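Local structure of adenylate kinase (Thermus thermophilus, 3CM0) at residues G11-G16 with E145-K150; P153-Y158 with G162-V167. The protein catalyses the reversible transfer of the terminal phosphate group between ATP and AMP, making two ADP, and probably helps keep the adenine nucleotides of the cell in balance. One frame throughout, in Å; residues are numbered along the deposited sequence.

Contact 1: residues G11-G16 with E145-K150; sequences GPPGAG and EVYREK
Tyr147 lays one face of its ring against Pro12, whose CA stands over the ring centre, 3.5 Å above the plane. Pro12 CB adds a CH-pi contact, 3.7 Å from the centroid of the Tyr147 ring and 24° off its normal. Proline suits this place: its ring is rigid and compact enough to lie on an aromatic face, and its nitrogen brings no N-H that would need a partner. The tyrosine reaches out from helix 137-160 because its CG stands anti to the backbone N (chi1 157°), which carries the hydroxyl to the start of the loop. There the packing is close, with Tyr147 OH 3.1 Å from Gly11 C and 3.4 Å from Pro12 CD, and no hydrogen bond spans the two segments. A leucine in place of Tyr147 would probably leave Pro12 CA and CB without the aromatic face they lie on and open a gap beside Gly11. The looser side lies at the exposed Pro13, whose CD comes no nearer than 4.3 Å to Tyr147 CG. On the outward flank of the helix, Arg148 NH2 forms a salt bridge with Glu145 OE2 (2.7 Å), one turn back. From Pro12 to Ala15 the loop makes a type II beta turn with Gly14 at its third position; Gly14, Ala15 and Gly16 belong to the predicted ATP site, in the glycine-rich P-loop of the adenylate kinase family.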
ATOM      1  N   GLY A  11       5.025  -4.451  -0.191  1.00 19.59           N
ATOM      2  CA  GLY A  11       6.471  -4.551  -0.021  1.00 18.72           C
ATOM      3  C   GLY A  11       6.836  -4.260   1.408  1.00 21.57           C
ATOM      4  O   GLY A  11       6.100  -3.577   2.108  1.00 18.06           O
ATOM      5  N   PRO A  12       7.964  -4.791   1.880  1.00 19.71           N
ATOM      6  CA  PRO A  12       8.420  -4.573   3.260  1.00 24.23           C
ATOM      7  C   PRO A  12       9.023  -3.186   3.452  1.00 21.19           C
ATOM      8  O   PRO A  12       9.364  -2.498   2.503  1.00 19.66           O
ATOM      9  CB  PRO A  12       9.498  -5.644   3.440  1.00 24.12           C
ATOM     10  CG  PRO A  12      10.146  -5.662   2.014  1.00 20.78           C
ATOM     11  CD  PRO A  12       8.897  -5.658   1.127  1.00 22.85           C
ATOM     12  N   PRO A  13       9.159  -2.764   4.710  1.00 22.76           N
ATOM     13  CA  PRO A  13       9.743  -1.473   5.045  1.00 23.31           C
ATOM     14  C   PRO A  13      11.153  -1.550   4.469  1.00 25.89           C
ATOM     15  O   PRO A  13      11.795  -2.618   4.528  1.00 26.63           O
ATOM     16  CB  PRO A  13       9.784  -1.502   6.564  1.00 27.66           C
ATOM     17  CG  PRO A  13       8.620  -2.332   6.925  1.00 32.23           C
ATOM     18  CD  PRO A  13       8.625  -3.444   5.897  1.00 19.88           C
ATOM     19  N   GLY A  14      11.624  -0.448   3.895  1.00 25.76           N
ATOM     20  CA  GLY A  14      12.974  -0.434   3.354  1.00 30.71           C
ATOM     21  C   GLY A  14      13.077  -0.812   1.887  1.00 29.12           C
ATOM     22  O   GLY A  14      14.158  -0.726   1.294  1.00 29.05           O
ATOM     23  N   ALA A  15      11.976  -1.244   1.291  1.00 25.81           N
ATOM     24  CA  ALA A  15      11.999  -1.607  -0.132  1.00 22.60           C
ATOM     25  C   ALA A  15      11.702  -0.395  -1.019  1.00 27.89           C
ATOM     26  O   ALA A  15      11.860  -0.462  -2.237  1.00 30.05           O
ATOM     27  CB  ALA A  15      10.982  -2.753  -0.408  1.00 23.41           C
ATOM     28  N   GLY A  16      11.298   0.717  -0.403  1.00 30.23           N
ATOM     29  CA  GLY A  16      10.978   1.934  -1.148  1.00 29.59           C
ATOM     30  C   GLY A  16       9.760   1.823  -2.059  1.00 26.93           C
ATOM     31  O   GLY A  16       9.661   2.520  -3.064  1.00 27.27           O
ATOM     32  N   GLU A 145       9.796 -10.075   9.941  1.00 24.62           N
ATOM     33  CA  GLU A 145       9.131 -11.374  10.042  1.00 23.10           C
ATOM     34  C   GLU A 145       7.627 -11.198  10.236  1.00 28.21           C
ATOM     35  O   GLU A 145       6.808 -11.983   9.718  1.00 25.19           O
ATOM     36  CB  GLU A 145       9.724 -12.175  11.204  1.00 28.88           C
ATOM     37  CG  GLU A 145       9.016 -13.491  11.479  1.00 33.91           C
ATOM     38  CD  GLU A 145       9.014 -14.437  10.284  1.00 39.27           C
ATOM     39  OE1 GLU A 145       9.939 -14.382   9.448  1.00 41.40           O
ATOM     40  OE2 GLU A 145       8.088 -15.261  10.195  1.00 42.43           O
ATOM     41  N   VAL A 146       7.266 -10.167  10.989  1.00 25.60           N
ATOM     42  CA  VAL A 146       5.855  -9.871  11.218  1.00 29.01           C
ATOM     43  C   VAL A 146       5.225  -9.438   9.894  1.00 28.63           C
ATOM     44  O   VAL A 146       4.119  -9.869   9.528  1.00 23.73           O
ATOM     45  CB  VAL A 146       5.692  -8.751  12.265  1.00 29.56           C
ATOM     46  CG1 VAL A 146       4.265  -8.220  12.259  1.00 34.50           C
ATOM     47  CG2 VAL A 146       6.037  -9.292  13.641  1.00 29.29           C
ATOM     48  N   TYR A 147       5.927  -8.568   9.181  1.00 24.65           N
ATOM     49  CA  TYR A 147       5.452  -8.119   7.882  1.00 22.81           C
ATOM     50  C   TYR A 147       5.249  -9.333   6.971  1.00 21.96           C
ATOM     51  O   TYR A 147       4.236  -9.439   6.259  1.00 19.92           O
ATOM     52  CB  TYR A 147       6.471  -7.167   7.239  1.00 21.57           C
ATOM     53  CG  TYR A 147       6.355  -7.100   5.725  1.00 23.63           C
ATOM     54  CD1 TYR A 147       5.396  -6.291   5.097  1.00 31.24           C
ATOM     55  CD2 TYR A 147       7.140  -7.924   4.925  1.00 26.71           C
ATOM     56  CE1 TYR A 147       5.230  -6.324   3.701  1.00 34.31           C
ATOM     57  CE2 TYR A 147       6.982  -7.967   3.542  1.00 34.35           C
ATOM     58  CZ  TYR A 147       6.029  -7.167   2.937  1.00 32.94           C
ATOM     59  OH  TYR A 147       5.910  -7.215   1.555  1.00 41.32           O
ATOM     60  N   ARG A 148       6.213 -10.250   6.961  1.00 15.33           N
ATOM     61  CA  ARG A 148       6.054 -11.422   6.114  1.00 17.25           C
ATOM     62  C   ARG A 148       4.820 -12.229   6.505  1.00 24.14           C
ATOM     63  O   ARG A 148       4.061 -12.688   5.637  1.00 19.23           O
ATOM     64  CB  ARG A 148       7.288 -12.318   6.188  1.00 20.73           C
ATOM     65  CG  ARG A 148       7.239 -13.495   5.213  1.00 31.45           C
ATOM     66  CD  ARG A 148       8.395 -14.475   5.451  1.00 35.07           C
ATOM     67  NE  ARG A 148       8.242 -15.189   6.721  1.00 48.17           N
ATOM     68  CZ  ARG A 148       7.363 -16.163   6.949  1.00 47.78           C
ATOM     69  NH1 ARG A 148       6.533 -16.562   5.993  1.00 56.75           N
ATOM     70  NH2 ARG A 148       7.317 -16.745   8.139  1.00 55.65           N
ATOM     71  N   GLU A 149       4.604 -12.399   7.805  1.00 23.48           N
ATOM     72  CA  GLU A 149       3.451 -13.192   8.257  1.00 29.88           C
ATOM     73  C   GLU A 149       2.093 -12.567   7.920  1.00 23.50           C
ATOM     74  O   GLU A 149       1.153 -13.265   7.522  1.00 26.85           O
ATOM     75  CB  GLU A 149       3.545 -13.444   9.758  1.00 33.05           C
ATOM     76  CG  GLU A 149       4.620 -14.437  10.146  1.00 28.65           C
ATOM     77  CD  GLU A 149       4.757 -14.567  11.661  1.00 46.33           C
ATOM     78  OE1 GLU A 149       3.731 -14.409  12.358  1.00 48.53           O
ATOM     79  OE2 GLU A 149       5.878 -14.837  12.148  1.00 46.34           O
ATOM     80  N   LYS A 150       1.996 -11.259   8.054  1.00 21.56           N
ATOM     81  CA  LYS A 150       0.751 -10.569   7.766  1.00 26.28           C
ATOM     82  C   LYS A 150       0.468 -10.393   6.275  1.00 28.17           C
ATOM     83  O   LYS A 150      -0.688 -10.253   5.849  1.00 26.11           O
ATOM     84  CB  LYS A 150       0.756  -9.190   8.430  1.00 29.76           C
ATOM     85  CG  LYS A 150       0.731  -9.250   9.948  1.00 34.58           C
ATOM     86  CD  LYS A 150       0.488  -7.890  10.588  1.00 43.46           C
ATOM     87  CE  LYS A 150       1.609  -6.902  10.329  1.00 54.71           C
ATOM     88  NZ  LYS A 150       1.400  -5.637  11.101  1.00 52.90           N
TER

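Contact 2: residues P153-Y158 with G162-V167; sequences PLVGYY and GVLKRV
Val155 holds CG1 anti to the backbone N (chi1 174°), beside the carbonyl carbon; Leu164 CG is likewise anti to its N, and from there its CD2 branch meets Val155 CG1. The two methyl carbons, Val155 CG1 and Leu164 CD2, lie 3.4 Å apart, closer than carbons usually pack. The short valine suits a place close to the strand, where one methyl is enough to make contact, while the longer leucine reaches across to it. Leu164 CD2 also sits 3.5 Å above the guanidinium plane of Arg166, toward its rim. Arg166, extended from CG to NE, brings NH2 within 3.8 Å of Val155 CG1, passing the valine at about a right angle, while its charge is met by Glu159 and Glu113. One turn on in the helix, Tyr158 CD1 meets Val163 CG2 at 3.7 Å, the methyl lying obliquely to the ring. The backbone closes the same end: Val163 N donates to Tyr158 O over 3.3 Å, nearly straight at the hydrogen (160°), the donor lying 28° from the carbonyl plane. Gly162 ends the helix in a Schellman motif, and its positive phi is readily adopted by a residue without a side chain. Tyr158 reaches on to Ala92 of helix 89-101 and Val109 of strand 104-113, and its side chain also nears Pro86 of the predicted AMP site. Strand 164-168 borders the parallel sheet, hydrogen-bonded to strand 104-113, with helix 173-184 against Lys165 and Val167.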
ATOM      1  N   PRO A 153      -0.751 -13.979   3.299  1.00 14.98           N
ATOM      2  CA  PRO A 153      -2.104 -14.323   2.849  1.00 16.78           C
ATOM      3  C   PRO A 153      -2.519 -13.460   1.661  1.00 13.35           C
ATOM      4  O   PRO A 153      -3.221 -13.928   0.802  1.00 13.80           O
ATOM      5  CB  PRO A 153      -2.976 -14.078   4.095  1.00 15.85           C
ATOM      6  CG  PRO A 153      -1.971 -14.245   5.241  1.00 19.92           C
ATOM      7  CD  PRO A 153      -0.772 -13.538   4.713  1.00 16.64           C
ATOM      8  N   LEU A 154      -2.059 -12.208   1.610  1.00 11.31           N
ATOM      9  CA  LEU A 154      -2.392 -11.352   0.461  1.00 12.63           C
ATOM     10  C   LEU A 154      -1.633 -11.799  -0.771  1.00  9.72           C
ATOM     11  O   LEU A 154      -2.150 -11.773  -1.888  1.00 12.80           O
ATOM     12  CB  LEU A 154      -2.046  -9.890   0.748  1.00 15.49           C
ATOM     13  CG  LEU A 154      -2.732  -9.315   1.981  1.00 15.04           C
ATOM     14  CD1 LEU A 154      -2.247  -7.861   2.184  1.00 20.23           C
ATOM     15  CD2 LEU A 154      -4.235  -9.322   1.777  1.00 20.09           C
ATOM     16  N   VAL A 155      -0.369 -12.175  -0.594  1.00 10.75           N
ATOM     17  CA  VAL A 155       0.402 -12.644  -1.740  1.00 12.34           C
ATOM     18  C   VAL A 155      -0.283 -13.888  -2.342  1.00 12.64           C
ATOM     19  O   VAL A 155      -0.424 -14.005  -3.551  1.00 14.36           O
ATOM     20  CB  VAL A 155       1.854 -12.970  -1.309  1.00 14.81           C
ATOM     21  CG1 VAL A 155       2.609 -13.584  -2.472  1.00 18.36           C
ATOM     22  CG2 VAL A 155       2.534 -11.695  -0.844  1.00 20.96           C
ATOM     23  N   GLY A 156      -0.717 -14.814  -1.487  1.00 17.13           N
ATOM     24  CA  GLY A 156      -1.396 -16.008  -1.968  1.00 13.42           C
ATOM     25  C   GLY A 156      -2.703 -15.687  -2.677  1.00 11.79           C
ATOM     26  O   GLY A 156      -3.030 -16.279  -3.704  1.00 14.45           O
ATOM     27  N   TYR A 157      -3.439 -14.730  -2.124  1.00  9.48           N
ATOM     28  CA  TYR A 157      -4.717 -14.304  -2.701  1.00 11.82           C
ATOM     29  C   TYR A 157      -4.530 -13.766  -4.121  1.00  9.49           C
ATOM     30  O   TYR A 157      -5.246 -14.132  -5.072  1.00 10.26           O
ATOM     31  CB  TYR A 157      -5.304 -13.200  -1.832  1.00 12.71           C
ATOM     32  CG  TYR A 157      -6.616 -12.684  -2.337  1.00 10.83           C
ATOM     33  CD1 TYR A 157      -7.808 -13.346  -2.040  1.00 13.22           C
ATOM     34  CD2 TYR A 157      -6.678 -11.525  -3.109  1.00 11.29           C
ATOM     35  CE1 TYR A 157      -9.042 -12.856  -2.496  1.00 12.47           C
ATOM     36  CE2 TYR A 157      -7.917 -11.036  -3.585  1.00 12.16           C
ATOM     37  CZ  TYR A 157      -9.084 -11.706  -3.267  1.00 17.03           C
ATOM     38  OH  TYR A 157     -10.288 -11.202  -3.703  1.00 14.09           O
ATOM     39  N   TYR A 158      -3.531 -12.899  -4.294  1.00  9.50           N
ATOM     40  CA  TYR A 158      -3.320 -12.335  -5.619  1.00  9.33           C
ATOM     41  C   TYR A 158      -2.606 -13.269  -6.585  1.00  9.69           C
ATOM     42  O   TYR A 158      -2.887 -13.238  -7.777  1.00 11.33           O
ATOM     43  CB  TYR A 158      -2.567 -10.995  -5.498  1.00  8.42           C
ATOM     44  CG  TYR A 158      -3.434  -9.955  -4.826  1.00  6.55           C
ATOM     45  CD1 TYR A 158      -4.665  -9.572  -5.415  1.00  7.38           C
ATOM     46  CD2 TYR A 158      -3.042  -9.337  -3.637  1.00 12.57           C
ATOM     47  CE1 TYR A 158      -5.458  -8.578  -4.815  1.00 11.13           C
ATOM     48  CE2 TYR A 158      -3.829  -8.355  -3.047  1.00 11.21           C
ATOM     49  CZ  TYR A 158      -5.019  -7.975  -3.634  1.00 10.91           C
ATOM     50  OH  TYR A 158      -5.795  -6.973  -3.056  1.00 13.87           O
ATOM     51  N   GLY A 162      -3.541 -14.716 -10.621  1.00 17.19           N
ATOM     52  CA  GLY A 162      -2.619 -14.348 -11.680  1.00 14.65           C
ATOM     53  C   GLY A 162      -2.288 -12.875 -11.840  1.00 15.56           C
ATOM     54  O   GLY A 162      -1.770 -12.482 -12.894  1.00 13.99           O
ATOM     55  N   VAL A 163      -2.521 -12.077 -10.792  1.00 11.42           N
ATOM     56  CA  VAL A 163      -2.286 -10.648 -10.871  1.00 11.04           C
ATOM     57  C   VAL A 163      -1.072 -10.158 -10.076  1.00 12.62           C
ATOM     58  O   VAL A 163      -0.766  -8.956 -10.081  1.00 13.11           O
ATOM     59  CB  VAL A 163      -3.564  -9.815 -10.446  1.00 11.59           C
ATOM     60  CG1 VAL A 163      -4.756 -10.147 -11.361  1.00 16.68           C
ATOM     61  CG2 VAL A 163      -3.931 -10.074  -8.969  1.00 11.80           C
ATOM     62  N   LEU A 164      -0.365 -11.081  -9.424  1.00 12.04           N
ATOM     63  CA  LEU A 164       0.813 -10.668  -8.633  1.00 10.02           C
ATOM     64  C   LEU A 164       1.986 -10.434  -9.590  1.00 13.73           C
ATOM     65  O   LEU A 164       2.264 -11.254 -10.473  1.00 16.98           O
ATOM     66  CB  LEU A 164       1.168 -11.759  -7.616  1.00 13.06           C
ATOM     67  CG  LEU A 164       2.283 -11.422  -6.612  1.00 15.68           C
ATOM     68  CD1 LEU A 164       1.709 -10.354  -5.642  1.00 15.28           C
ATOM     69  CD2 LEU A 164       2.672 -12.714  -5.787  1.00 16.24           C
ATOM     70  N   LYS A 165       2.669  -9.315  -9.407  1.00 13.60           N
ATOM     71  CA  LYS A 165       3.820  -8.950 -10.236  1.00 12.27           C
ATOM     72  C   LYS A 165       5.000  -8.804  -9.280  1.00 15.00           C
ATOM     73  O   LYS A 165       5.131  -7.789  -8.584  1.00 15.94           O
ATOM     74  CB  LYS A 165       3.581  -7.587 -10.933  1.00 13.92           C
ATOM     75  CG  LYS A 165       2.281  -7.477 -11.691  1.00 16.35           C
ATOM     76  CD  LYS A 165       2.275  -8.401 -12.865  1.00 19.47           C
ATOM     77  CE  LYS A 165       0.971  -8.282 -13.655  1.00 26.96           C
ATOM     78  NZ  LYS A 165       0.963  -9.290 -14.771  1.00 25.92           N
ATOM     79  N   ARG A 166       5.832  -9.843  -9.211  1.00 13.51           N
ATOM     80  CA  ARG A 166       6.996  -9.819  -8.342  1.00 13.52           C
ATOM     81  C   ARG A 166       8.052  -9.041  -9.090  1.00 12.40           C
ATOM     82  O   ARG A 166       8.352  -9.322 -10.266  1.00 16.52           O
ATOM     83  CB  ARG A 166       7.479 -11.251  -8.064  1.00 15.37           C
ATOM     84  CG  ARG A 166       6.474 -12.082  -7.285  1.00 17.39           C
ATOM     85  CD  ARG A 166       6.905 -13.565  -7.290  1.00 20.74           C
ATOM     86  NE  ARG A 166       5.972 -14.418  -6.571  1.00 18.64           N
ATOM     87  CZ  ARG A 166       5.938 -14.579  -5.249  1.00 23.19           C
ATOM     88  NH1 ARG A 166       6.796 -13.944  -4.460  1.00 22.42           N
ATOM     89  NH2 ARG A 166       5.031 -15.401  -4.712  1.00 23.17           N
ATOM     90  N   VAL A 167       8.647  -8.073  -8.410  1.00 10.07           N
ATOM     91  CA  VAL A 167       9.648  -7.215  -9.025  1.00  8.11           C
ATOM     92  C   VAL A 167      10.920  -7.173  -8.194  1.00 10.43           C
ATOM     93  O   VAL A 167      10.873  -7.170  -6.960  1.00 10.81           O
ATOM     94  CB  VAL A 167       9.087  -5.764  -9.163  1.00 15.30           C
ATOM     95  CG1 VAL A 167      10.196  -4.801  -9.543  1.00 20.54           C
ATOM     96  CG2 VAL A 167       7.929  -5.748 -10.206  1.00 12.24           C
TER

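From the N terminus, strand 4-10 leads into the P-loop, and contact 1 is closed only when the chain returns in helix 137-160. That long loop of 128 residues takes in the NMP region, the LID region and three strands of the central sheet. Contact 2 opens farther along the same helix and closes almost at once, through the tight turn into strand 164-168. The two therefore follow in series, neither nested nor crossed, with centres 14 Å apart. Helix 137-160 joins them: residues 145-150 meet the loop after a central strand, and residues 153-158 meet the outermost strand on one side of the sheet.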